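Local coordinates for protein DNA polymerase III beta subunit (Streptococcus pyogenes, PDB 2AVT) that probably encircles DNA as a dimeric ring and tethers the replicative DNA polymerase to its template, as bacterial beta subunits do, at residues 80-83 with 84-88; 97-100 with 101-105; 327-331 with 332-336. One frame throughout, in Å; residues are numbered along the deposited sequence.

Interaction 1 (80-83 with 84-88)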
ATOM      1  N   SER A  80     -12.829   1.786 -13.980  1.00 24.64           N
ATOM      2  CA  SER A  80     -12.421   0.932 -12.868  1.00 27.98           C
ATOM      3  C   SER A  80     -13.304  -0.298 -12.738  1.00 29.37           C
ATOM      4  O   SER A  80     -12.825  -1.406 -12.502  1.00 30.86           O
ATOM      5  CB  SER A  80     -12.445   1.720 -11.558  1.00 30.50           C
ATOM      6  OG  SER A  80     -11.357   2.618 -11.517  1.00 35.25           O
ATOM      7  N   PHE A  81     -14.601  -0.095 -12.906  1.00 27.78           N
ATOM      8  CA  PHE A  81     -15.554  -1.182 -12.812  1.00 27.12           C
ATOM      9  C   PHE A  81     -15.340  -2.204 -13.947  1.00 26.99           C
ATOM     10  O   PHE A  81     -15.284  -3.416 -13.712  1.00 23.79           O
ATOM     11  CB  PHE A  81     -16.962  -0.588 -12.851  1.00 28.69           C
ATOM     12  CG  PHE A  81     -18.059  -1.607 -12.789  1.00 29.85           C
ATOM     13  CD1 PHE A  81     -18.183  -2.451 -11.701  1.00 32.05           C
ATOM     14  CD2 PHE A  81     -18.976  -1.712 -13.820  1.00 30.27           C
ATOM     15  CE1 PHE A  81     -19.204  -3.383 -11.643  1.00 31.33           C
ATOM     16  CE2 PHE A  81     -19.996  -2.641 -13.766  1.00 34.45           C
ATOM     17  CZ  PHE A  81     -20.106  -3.477 -12.672  1.00 31.19           C
ATOM     18  N   PHE A  82     -15.196  -1.714 -15.172  1.00 23.72           N
ATOM     19  CA  PHE A  82     -15.009  -2.597 -16.313  1.00 23.45           C
ATOM     20  C   PHE A  82     -13.748  -3.429 -16.183  1.00 23.79           C
ATOM     21  O   PHE A  82     -13.752  -4.634 -16.455  1.00 23.38           O
ATOM     22  CB  PHE A  82     -14.936  -1.786 -17.609  1.00 24.82           C
ATOM     23  CG  PHE A  82     -14.686  -2.624 -18.826  1.00 24.03           C
ATOM     24  CD1 PHE A  82     -15.575  -3.626 -19.186  1.00 24.99           C
ATOM     25  CD2 PHE A  82     -13.571  -2.400 -19.622  1.00 23.04           C
ATOM     26  CE1 PHE A  82     -15.358  -4.390 -20.328  1.00 23.56           C
ATOM     27  CE2 PHE A  82     -13.348  -3.160 -20.762  1.00 24.82           C
ATOM     28  CZ  PHE A  82     -14.244  -4.155 -21.116  1.00 24.07           C
ATOM     29  N   ILE A  83     -12.664  -2.776 -15.777  1.00 21.48           N
ATOM     30  CA  ILE A  83     -11.386  -3.445 -15.609  1.00 21.82           C
ATOM     31  C   ILE A  83     -11.424  -4.506 -14.515  1.00 21.37           C
ATOM     32  O   ILE A  83     -10.837  -5.575 -14.685  1.00 20.15           O
ATOM     33  CB  ILE A  83     -10.268  -2.430 -15.313  1.00 18.53           C
ATOM     34  CG1 ILE A  83     -10.086  -1.512 -16.523  1.00 22.60           C
ATOM     35  CG2 ILE A  83      -8.992  -3.148 -14.962  1.00 20.43           C
ATOM     36  CD1 ILE A  83      -9.058  -0.388 -16.296  1.00 21.97           C
ATOM     37  N   ASN A  84     -12.087  -4.222 -13.392  1.00 20.84           N
ATOM     38  CA  ASN A  84     -12.194  -5.235 -12.330  1.00 23.35           C
ATOM     39  C   ASN A  84     -12.979  -6.450 -12.859  1.00 20.97           C
ATOM     40  O   ASN A  84     -12.664  -7.594 -12.542  1.00 24.21           O
ATOM     41  CB  ASN A  84     -12.916  -4.686 -11.088  1.00 22.20           C
ATOM     42  CG  ASN A  84     -12.114  -3.623 -10.369  1.00 24.18           C
ATOM     43  OD1 ASN A  84     -10.886  -3.678 -10.327  1.00 26.00           O
ATOM     44  ND2 ASN A  84     -12.805  -2.658  -9.787  1.00 24.21           N
ATOM     45  N   ILE A  85     -14.006  -6.199 -13.658  1.00 20.35           N
ATOM     46  CA  ILE A  85     -14.783  -7.303 -14.221  1.00 23.72           C
ATOM     47  C   ILE A  85     -13.912  -8.168 -15.148  1.00 24.84           C
ATOM     48  O   ILE A  85     -13.838  -9.393 -14.978  1.00 25.65           O
ATOM     49  CB  ILE A  85     -16.005  -6.781 -14.980  1.00 23.41           C
ATOM     50  CG1 ILE A  85     -17.082  -6.384 -13.970  1.00 22.37           C
ATOM     51  CG2 ILE A  85     -16.550  -7.854 -15.921  1.00 23.07           C
ATOM     52  CD1 ILE A  85     -18.056  -5.403 -14.505  1.00 25.35           C
ATOM     53  N   ILE A  86     -13.230  -7.524 -16.091  1.00 23.88           N
ATOM     54  CA  ILE A  86     -12.360  -8.218 -17.034  1.00 23.47           C
ATOM     55  C   ILE A  86     -11.304  -9.017 -16.288  1.00 24.79           C
ATOM     56  O   ILE A  86     -11.040 -10.174 -16.614  1.00 24.14           O
ATOM     57  CB  ILE A  86     -11.656  -7.216 -17.992  1.00 23.40           C
ATOM     58  CG1 ILE A  86     -12.689  -6.601 -18.935  1.00 21.24           C
ATOM     59  CG2 ILE A  86     -10.528  -7.907 -18.767  1.00 21.93           C
ATOM     60  CD1 ILE A  86     -13.378  -7.616 -19.863  1.00 22.79           C
ATOM     61  N   SER A  87     -10.710  -8.403 -15.272  1.00 25.90           N
ATOM     62  CA  SER A  87      -9.673  -9.074 -14.494  1.00 26.44           C
ATOM     63  C   SER A  87     -10.214 -10.250 -13.692  1.00 24.90           C
ATOM     64  O   SER A  87      -9.447 -11.099 -13.252  1.00 24.95           O
ATOM     65  CB  SER A  87      -8.996  -8.088 -13.530  1.00 26.11           C
ATOM     66  OG  SER A  87      -8.488  -6.953 -14.221  1.00 32.37           O
ATOM     67  N   SER A  88     -11.525 -10.297 -13.492  1.00 24.56           N
ATOM     68  CA  SER A  88     -12.124 -11.372 -12.714  1.00 24.95           C
ATOM     69  C   SER A  88     -12.621 -12.541 -13.559  1.00 24.85           C
ATOM     70  O   SER A  88     -12.990 -13.577 -13.003  1.00 24.04           O
ATOM     71  CB  SER A  88     -13.311 -10.851 -11.903  1.00 22.55           C
ATOM     72  OG  SER A  88     -14.471 -10.814 -12.718  1.00 26.43           O
TER
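Ser80, Phe81, Phe82 and Ile83 each offer a carbonyl to the residue four places on, so the backbone winds as alpha-helix through this run; Ile86 N to Phe82 O, at 3.0 Å and 171°, is the straightest of these bonds. Ile83 O is gripped twice by one residue, since Ser87 OG reaches it at 2.8 Å in addition to Ser87 N, the two donors arriving from opposite faces of the carbonyl plane. The hydroxyl is thereby folded back onto the backbone one turn earlier.

On the apolar flank the same spacing makes two CH-pi pairs. Phe81 leans its ring forward along the helix, toward the next turn, with CG opposite the backbone N (chi1 179°), and Ile85 CD1 sits over one face, 3.5 Å from the ring centroid. Phe82 repeats the arrangement with Ile86 CG1 over its face, 3.8 Å from the centroid. Leu115 and Leu106 of the adjoining sheet pack on Phe82, while Leu280 of the second subunit touches Phe81 and Asn84. The result is an amphipathic helix with i to i+4 aromatic-aliphatic pairs, placed where the N-terminal domain of this ring-forming protein meets its dimer partner.

Interaction 2 (97-100 with 101-105)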
ATOM      1  N   LYS A  97     -19.437  -8.778 -26.925  1.00 28.31           N
ATOM      2  CA  LYS A  97     -20.498  -8.562 -27.896  1.00 29.46           C
ATOM      3  C   LYS A  97     -21.483  -7.506 -27.438  1.00 28.58           C
ATOM      4  O   LYS A  97     -22.130  -7.659 -26.404  1.00 30.06           O
ATOM      5  CB  LYS A  97     -21.241  -9.878 -28.166  1.00 30.52           C
ATOM      6  CG  LYS A  97     -22.246  -9.817 -29.311  1.00 33.37           C
ATOM      7  CD  LYS A  97     -22.805 -11.214 -29.612  1.00 37.35           C
ATOM      8  CE  LYS A  97     -23.547 -11.256 -30.942  1.00 39.42           C
ATOM      9  NZ  LYS A  97     -23.684 -12.659 -31.453  1.00 42.55           N
ATOM     10  N   GLU A  98     -21.594  -6.432 -28.209  1.00 29.48           N
ATOM     11  CA  GLU A  98     -22.525  -5.368 -27.873  1.00 31.05           C
ATOM     12  C   GLU A  98     -23.915  -5.759 -28.335  1.00 32.56           C
ATOM     13  O   GLU A  98     -24.076  -6.366 -29.395  1.00 33.27           O
ATOM     14  CB  GLU A  98     -22.112  -4.052 -28.546  1.00 32.11           C
ATOM     15  CG  GLU A  98     -23.223  -3.000 -28.601  1.00 33.97           C
ATOM     16  CD  GLU A  98     -22.780  -1.702 -29.276  1.00 37.69           C
ATOM     17  OE1 GLU A  98     -21.822  -1.738 -30.081  1.00 39.32           O
ATOM     18  OE2 GLU A  98     -23.397  -0.647 -29.014  1.00 39.17           O
ATOM     19  N   ILE A  99     -24.916  -5.430 -27.528  1.00 32.86           N
ATOM     20  CA  ILE A  99     -26.299  -5.708 -27.883  1.00 34.31           C
ATOM     21  C   ILE A  99     -27.031  -4.383 -27.770  1.00 36.06           C
ATOM     22  O   ILE A  99     -26.396  -3.344 -27.583  1.00 35.77           O
ATOM     23  CB  ILE A  99     -26.944  -6.763 -26.953  1.00 34.34           C
ATOM     24  CG1 ILE A  99     -26.881  -6.307 -25.494  1.00 35.38           C
ATOM     25  CG2 ILE A  99     -26.217  -8.093 -27.110  1.00 35.22           C
ATOM     26  CD1 ILE A  99     -27.593  -7.259 -24.527  1.00 35.89           C
ATOM     27  N   GLU A 100     -28.355  -4.412 -27.877  1.00 36.26           N
ATOM     28  CA  GLU A 100     -29.156  -3.199 -27.823  1.00 37.54           C
ATOM     29  C   GLU A 100     -29.008  -2.372 -26.560  1.00 36.84           C
ATOM     30  O   GLU A 100     -28.698  -2.891 -25.490  1.00 35.48           O
ATOM     31  CB  GLU A 100     -30.640  -3.539 -28.006  1.00 41.49           C
ATOM     32  CG  GLU A 100     -31.194  -4.475 -26.939  1.00 46.82           C
ATOM     33  CD  GLU A 100     -32.703  -4.630 -27.029  1.00 51.88           C
ATOM     34  OE1 GLU A 100     -33.198  -5.058 -28.097  1.00 52.47           O
ATOM     35  OE2 GLU A 100     -33.391  -4.318 -26.029  1.00 54.61           O
ATOM     36  N   GLN A 101     -29.247  -1.073 -26.710  1.00 37.69           N
ATOM     37  CA  GLN A 101     -29.193  -0.118 -25.612  1.00 36.98           C
ATOM     38  C   GLN A 101     -27.825   0.022 -24.949  1.00 35.29           C
ATOM     39  O   GLN A 101     -27.730   0.125 -23.730  1.00 35.52           O
ATOM     40  CB  GLN A 101     -30.245  -0.497 -24.567  1.00 41.61           C
ATOM     41  CG  GLN A 101     -31.632  -0.686 -25.162  1.00 45.84           C
ATOM     42  CD  GLN A 101     -32.629  -1.246 -24.167  1.00 48.75           C
ATOM     43  OE1 GLN A 101     -32.354  -2.235 -23.482  1.00 51.37           O
ATOM     44  NE2 GLN A 101     -33.801  -0.623 -24.087  1.00 50.44           N
ATOM     45  N   HIS A 102     -26.778   0.028 -25.767  1.00 32.83           N
ATOM     46  CA  HIS A 102     -25.401   0.180 -25.309  1.00 31.96           C
ATOM     47  C   HIS A 102     -24.999  -0.740 -24.166  1.00 30.44           C
ATOM     48  O   HIS A 102     -24.472  -0.299 -23.143  1.00 30.03           O
ATOM     49  CB  HIS A 102     -25.137   1.646 -24.938  1.00 31.76           C
ATOM     50  CG  HIS A 102     -25.441   2.601 -26.052  1.00 32.49           C
ATOM     51  ND1 HIS A 102     -26.669   3.211 -26.197  1.00 32.96           N
ATOM     52  CD2 HIS A 102     -24.708   2.973 -27.128  1.00 32.23           C
ATOM     53  CE1 HIS A 102     -26.682   3.915 -27.314  1.00 30.17           C
ATOM     54  NE2 HIS A 102     -25.504   3.788 -27.898  1.00 35.05           N
ATOM     55  N   GLN A 103     -25.238  -2.030 -24.364  1.00 29.93           N
ATOM     56  CA  GLN A 103     -24.891  -3.048 -23.384  1.00 29.89           C
ATOM     57  C   GLN A 103     -23.886  -3.967 -24.043  1.00 26.99           C
ATOM     58  O   GLN A 103     -23.939  -4.167 -25.256  1.00 28.54           O
ATOM     59  CB  GLN A 103     -26.125  -3.878 -23.007  1.00 30.08           C
ATOM     60  CG  GLN A 103     -27.263  -3.104 -22.374  1.00 31.04           C
ATOM     61  CD  GLN A 103     -28.449  -4.003 -22.050  1.00 35.06           C
ATOM     62  OE1 GLN A 103     -29.300  -4.271 -22.909  1.00 35.95           O
ATOM     63  NE2 GLN A 103     -28.501  -4.490 -20.811  1.00 34.09           N
ATOM     64  N   VAL A 104     -22.955  -4.507 -23.267  1.00 26.26           N
ATOM     65  CA  VAL A 104     -21.998  -5.450 -23.822  1.00 24.91           C
ATOM     66  C   VAL A 104     -22.058  -6.733 -23.022  1.00 25.10           C
ATOM     67  O   VAL A 104     -22.094  -6.717 -21.789  1.00 24.81           O
ATOM     68  CB  VAL A 104     -20.535  -4.931 -23.799  1.00 25.37           C
ATOM     69  CG1 VAL A 104     -20.370  -3.806 -24.816  1.00 29.64           C
ATOM     70  CG2 VAL A 104     -20.165  -4.456 -22.414  1.00 25.76           C
ATOM     71  N   VAL A 105     -22.078  -7.848 -23.738  1.00 24.23           N
ATOM     72  CA  VAL A 105     -22.109  -9.157 -23.118  1.00 23.16           C
ATOM     73  C   VAL A 105     -20.685  -9.677 -23.179  1.00 24.99           C
ATOM     74  O   VAL A 105     -20.115  -9.824 -24.268  1.00 22.22           O
ATOM     75  CB  VAL A 105     -23.022 -10.115 -23.895  1.00 24.55           C
ATOM     76  CG1 VAL A 105     -23.022 -11.491 -23.236  1.00 25.62           C
ATOM     77  CG2 VAL A 105     -24.426  -9.534 -23.982  1.00 21.65           C
TER
HETATM   78  O   HOH W   1     -25.918  -0.941 -28.541  1.00 30.54           O
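Ile99 is set against two side chains of the returning strand, Gln103 directly opposite and Val105 two residues further on. Its CG1 branch stands between the backbone N and the carbonyl carbon (chi1 58°), which brings that carbon to 3.6 Å from Gln103 CB. Ile99 CG2 meets Val105 CG2 at 3.9 Å, and Ile99 CD1 comes equally near it, the two side chains crossing at about a right angle. Lys97 starts out on this face, but its extended chain leads away from the hairpin. On the reverse face Glu98 CB rests near Val104 CG1, a looser contact of 4.1 Å.

Behind these side chains lies an antiparallel ladder. Lys97 and Val105 exchange two backbone bonds, of which Val105 N to Lys97 O is short and nearly straight, at 2.7 Å and 177°. Ile99 N binds Gln103 O, whereas Ile99 O is served by a water 2.6 Å away. That water also donates to Glu98 OE2 and accepts from His102 N, so it ties the carboxylate to the turn, where Gln101 and His102 both adopt left-handed backbone conformations. The other carboxylate oxygen, Glu98 OE1, accepts from Ile2 N, just ahead of strand 3-7.

Both strands of the hairpin are inner strands of a five-stranded antiparallel sheet, with strand 3-7 beside 93-99 and strand 111-116 beside 103-108. Thr114 touches Gln103 and Val105, while on the opposite face Val104 packs on Ile75 and Leu77 of strand 73-78.

Interaction 3 (327-331 with 332-336)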
ATOM      1  N   ILE A 327      26.966  25.882   6.472  1.00 39.96           N
ATOM      2  CA  ILE A 327      25.740  26.255   5.781  1.00 38.38           C
ATOM      3  C   ILE A 327      24.529  25.459   6.279  1.00 37.48           C
ATOM      4  O   ILE A 327      24.647  24.300   6.685  1.00 36.27           O
ATOM      5  CB  ILE A 327      25.913  26.114   4.238  1.00 37.54           C
ATOM      6  CG1 ILE A 327      24.713  26.731   3.517  1.00 38.90           C
ATOM      7  CG2 ILE A 327      26.091  24.660   3.860  1.00 39.11           C
ATOM      8  CD1 ILE A 327      24.926  26.945   2.030  1.00 38.87           C
ATOM      9  N   SER A 328      23.370  26.109   6.272  1.00 38.25           N
ATOM     10  CA  SER A 328      22.131  25.494   6.736  1.00 38.62           C
ATOM     11  C   SER A 328      21.090  25.476   5.627  1.00 38.03           C
ATOM     12  O   SER A 328      20.880  26.476   4.945  1.00 37.36           O
ATOM     13  CB  SER A 328      21.577  26.267   7.940  1.00 39.15           C
ATOM     14  OG  SER A 328      22.404  26.104   9.078  1.00 40.60           O
ATOM     15  N   PHE A 329      20.416  24.344   5.478  1.00 38.27           N
ATOM     16  CA  PHE A 329      19.417  24.194   4.434  1.00 39.56           C
ATOM     17  C   PHE A 329      18.391  23.125   4.823  1.00 40.43           C
ATOM     18  O   PHE A 329      18.635  22.309   5.709  1.00 40.77           O
ATOM     19  CB  PHE A 329      20.126  23.784   3.144  1.00 39.72           C
ATOM     20  CG  PHE A 329      20.997  22.562   3.303  1.00 38.83           C
ATOM     21  CD1 PHE A 329      20.473  21.290   3.137  1.00 39.28           C
ATOM     22  CD2 PHE A 329      22.328  22.687   3.660  1.00 38.17           C
ATOM     23  CE1 PHE A 329      21.261  20.161   3.326  1.00 38.28           C
ATOM     24  CE2 PHE A 329      23.119  21.563   3.851  1.00 38.24           C
ATOM     25  CZ  PHE A 329      22.582  20.299   3.682  1.00 38.62           C
ATOM     26  N   ASN A 330      17.242  23.130   4.160  1.00 41.95           N
ATOM     27  CA  ASN A 330      16.219  22.133   4.444  1.00 43.37           C
ATOM     28  C   ASN A 330      16.659  20.802   3.831  1.00 41.87           C
ATOM     29  O   ASN A 330      16.687  20.656   2.617  1.00 43.78           O
ATOM     30  CB  ASN A 330      14.880  22.570   3.850  1.00 45.68           C
ATOM     31  CG  ASN A 330      13.797  21.524   4.026  1.00 48.59           C
ATOM     32  OD1 ASN A 330      13.824  20.476   3.384  1.00 48.31           O
ATOM     33  ND2 ASN A 330      12.842  21.798   4.913  1.00 50.42           N
ATOM     34  N   PRO A 331      16.999  19.815   4.672  1.00 41.25           N
ATOM     35  CA  PRO A 331      17.453  18.475   4.271  1.00 41.52           C
ATOM     36  C   PRO A 331      16.632  17.748   3.189  1.00 41.70           C
ATOM     37  O   PRO A 331      17.207  17.127   2.290  1.00 40.29           O
ATOM     38  CB  PRO A 331      17.464  17.705   5.588  1.00 43.05           C
ATOM     39  CG  PRO A 331      17.721  18.762   6.606  1.00 43.40           C
ATOM     40  CD  PRO A 331      16.855  19.901   6.135  1.00 42.94           C
ATOM     41  N   THR A 332      15.304  17.810   3.279  1.00 40.97           N
ATOM     42  CA  THR A 332      14.442  17.146   2.294  1.00 41.31           C
ATOM     43  C   THR A 332      14.853  17.487   0.864  1.00 41.15           C
ATOM     44  O   THR A 332      14.799  16.646  -0.028  1.00 39.67           O
ATOM     45  CB  THR A 332      12.966  17.547   2.462  1.00 40.81           C
ATOM     46  OG1 THR A 332      12.494  17.105   3.739  1.00 43.27           O
ATOM     47  CG2 THR A 332      12.115  16.908   1.374  1.00 41.43           C
ATOM     48  N   TYR A 333      15.268  18.731   0.662  1.00 42.31           N
ATOM     49  CA  TYR A 333      15.696  19.205  -0.643  1.00 42.12           C
ATOM     50  C   TYR A 333      16.944  18.465  -1.127  1.00 41.18           C
ATOM     51  O   TYR A 333      17.025  18.055  -2.284  1.00 40.86           O
ATOM     52  CB  TYR A 333      15.959  20.706  -0.568  1.00 45.05           C
ATOM     53  CG  TYR A 333      14.709  21.530  -0.343  1.00 47.80           C
ATOM     54  CD1 TYR A 333      13.450  20.942  -0.373  1.00 49.61           C
ATOM     55  CD2 TYR A 333      14.783  22.904  -0.165  1.00 49.57           C
ATOM     56  CE1 TYR A 333      12.304  21.701  -0.241  1.00 49.93           C
ATOM     57  CE2 TYR A 333      13.644  23.670  -0.033  1.00 51.44           C
ATOM     58  CZ  TYR A 333      12.407  23.064  -0.075  1.00 51.51           C
ATOM     59  OH  TYR A 333      11.274  23.837   0.020  1.00 52.72           O
ATOM     60  N   LEU A 334      17.913  18.291  -0.233  1.00 40.57           N
ATOM     61  CA  LEU A 334      19.142  17.593  -0.579  1.00 39.03           C
ATOM     62  C   LEU A 334      18.845  16.117  -0.805  1.00 39.79           C
ATOM     63  O   LEU A 334      19.359  15.502  -1.746  1.00 39.50           O
ATOM     64  CB  LEU A 334      20.177  17.747   0.538  1.00 38.58           C
ATOM     65  CG  LEU A 334      21.521  17.056   0.286  1.00 36.73           C
ATOM     66  CD1 LEU A 334      22.071  17.472  -1.084  1.00 36.62           C
ATOM     67  CD2 LEU A 334      22.496  17.426   1.386  1.00 36.08           C
ATOM     68  N   ILE A 335      18.008  15.551   0.062  1.00 38.22           N
ATOM     69  CA  ILE A 335      17.630  14.149  -0.047  1.00 36.89           C
ATOM     70  C   ILE A 335      17.055  13.865  -1.431  1.00 34.90           C
ATOM     71  O   ILE A 335      17.472  12.930  -2.107  1.00 33.88           O
ATOM     72  CB  ILE A 335      16.596  13.769   1.044  1.00 37.70           C
ATOM     73  CG1 ILE A 335      17.233  13.934   2.430  1.00 37.45           C
ATOM     74  CG2 ILE A 335      16.120  12.329   0.843  1.00 37.30           C
ATOM     75  CD1 ILE A 335      16.328  13.565   3.587  1.00 38.48           C
ATOM     76  N   GLU A 336      16.105  14.685  -1.858  1.00 36.30           N
ATOM     77  CA  GLU A 336      15.489  14.512  -3.161  1.00 37.53           C
ATOM     78  C   GLU A 336      16.473  14.735  -4.321  1.00 37.92           C
ATOM     79  O   GLU A 336      16.394  14.058  -5.351  1.00 35.10           O
ATOM     80  CB  GLU A 336      14.276  15.441  -3.275  1.00 40.96           C
ATOM     81  CG  GLU A 336      13.063  14.902  -2.510  1.00 46.29           C
ATOM     82  CD  GLU A 336      11.925  15.893  -2.392  1.00 48.97           C
ATOM     83  OE1 GLU A 336      11.652  16.615  -3.371  1.00 50.74           O
ATOM     84  OE2 GLU A 336      11.286  15.935  -1.317  1.00 52.96           O
TER
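Asn330 and Tyr333 meet at a strand-to-helix junction in the C-terminal domain, where strand 325-329 of the DNA polymerase III beta-subunit fold gives way to helix 331-339. The asparagine can be followed outward atom by atom. Its CB lies over one face of the Tyr333 ring, 4.3 Å from the centroid, in a CH-pi contact. A trans first torsion (chi1 176°) carries the amide alongside Thr332, the two side chains pointing the same way. At the tip, OD1 comes to 3.2 Å from Thr332 CB and 3.1 Å from Thr332 N, and it also stands above the Tyr333 ring, displaced toward the rim. The backbone reinforces this clustering, for Asn330 O accepts from Tyr333 N.

On the buried side, Phe329 CE1 touches Leu334 CD2 at 3.6 Å, joining the last strand residue to the first helical turn. Phe357 meets the Phe329 ring, and Met275 of helix 268-282 packs on Leu334. The turn itself is fastened by the Pro331 carbonyl, whose oxygen receives Ile335 N at 2.8 Å almost head-on, with a C=O...N angle of 169°, and a weak second bond from Leu334 N.

In the fold
Three local contacts mark out the two ends of one curved chain. Interactions 1 and 2 follow each other in the N-terminal domain, their centres about 17 Å apart and their nearest atoms about 5 Å, without touching. Leu106, the residue after Val105 on strand 103-108, bridges them by packing on Phe82, Ile85 and Ile86. Interaction 3 belongs to the C-terminal domain, with its centre about 43 Å from that of interaction 1 and 57 Å from that of interaction 2. The dimer nevertheless relates the ends: Pro331, Thr332, Leu334 and Ile335 pack on helix 268-282 of their own chain, while the same helix of the second subunit supplies Arg277, Leu280 and Ile281 to interaction 1.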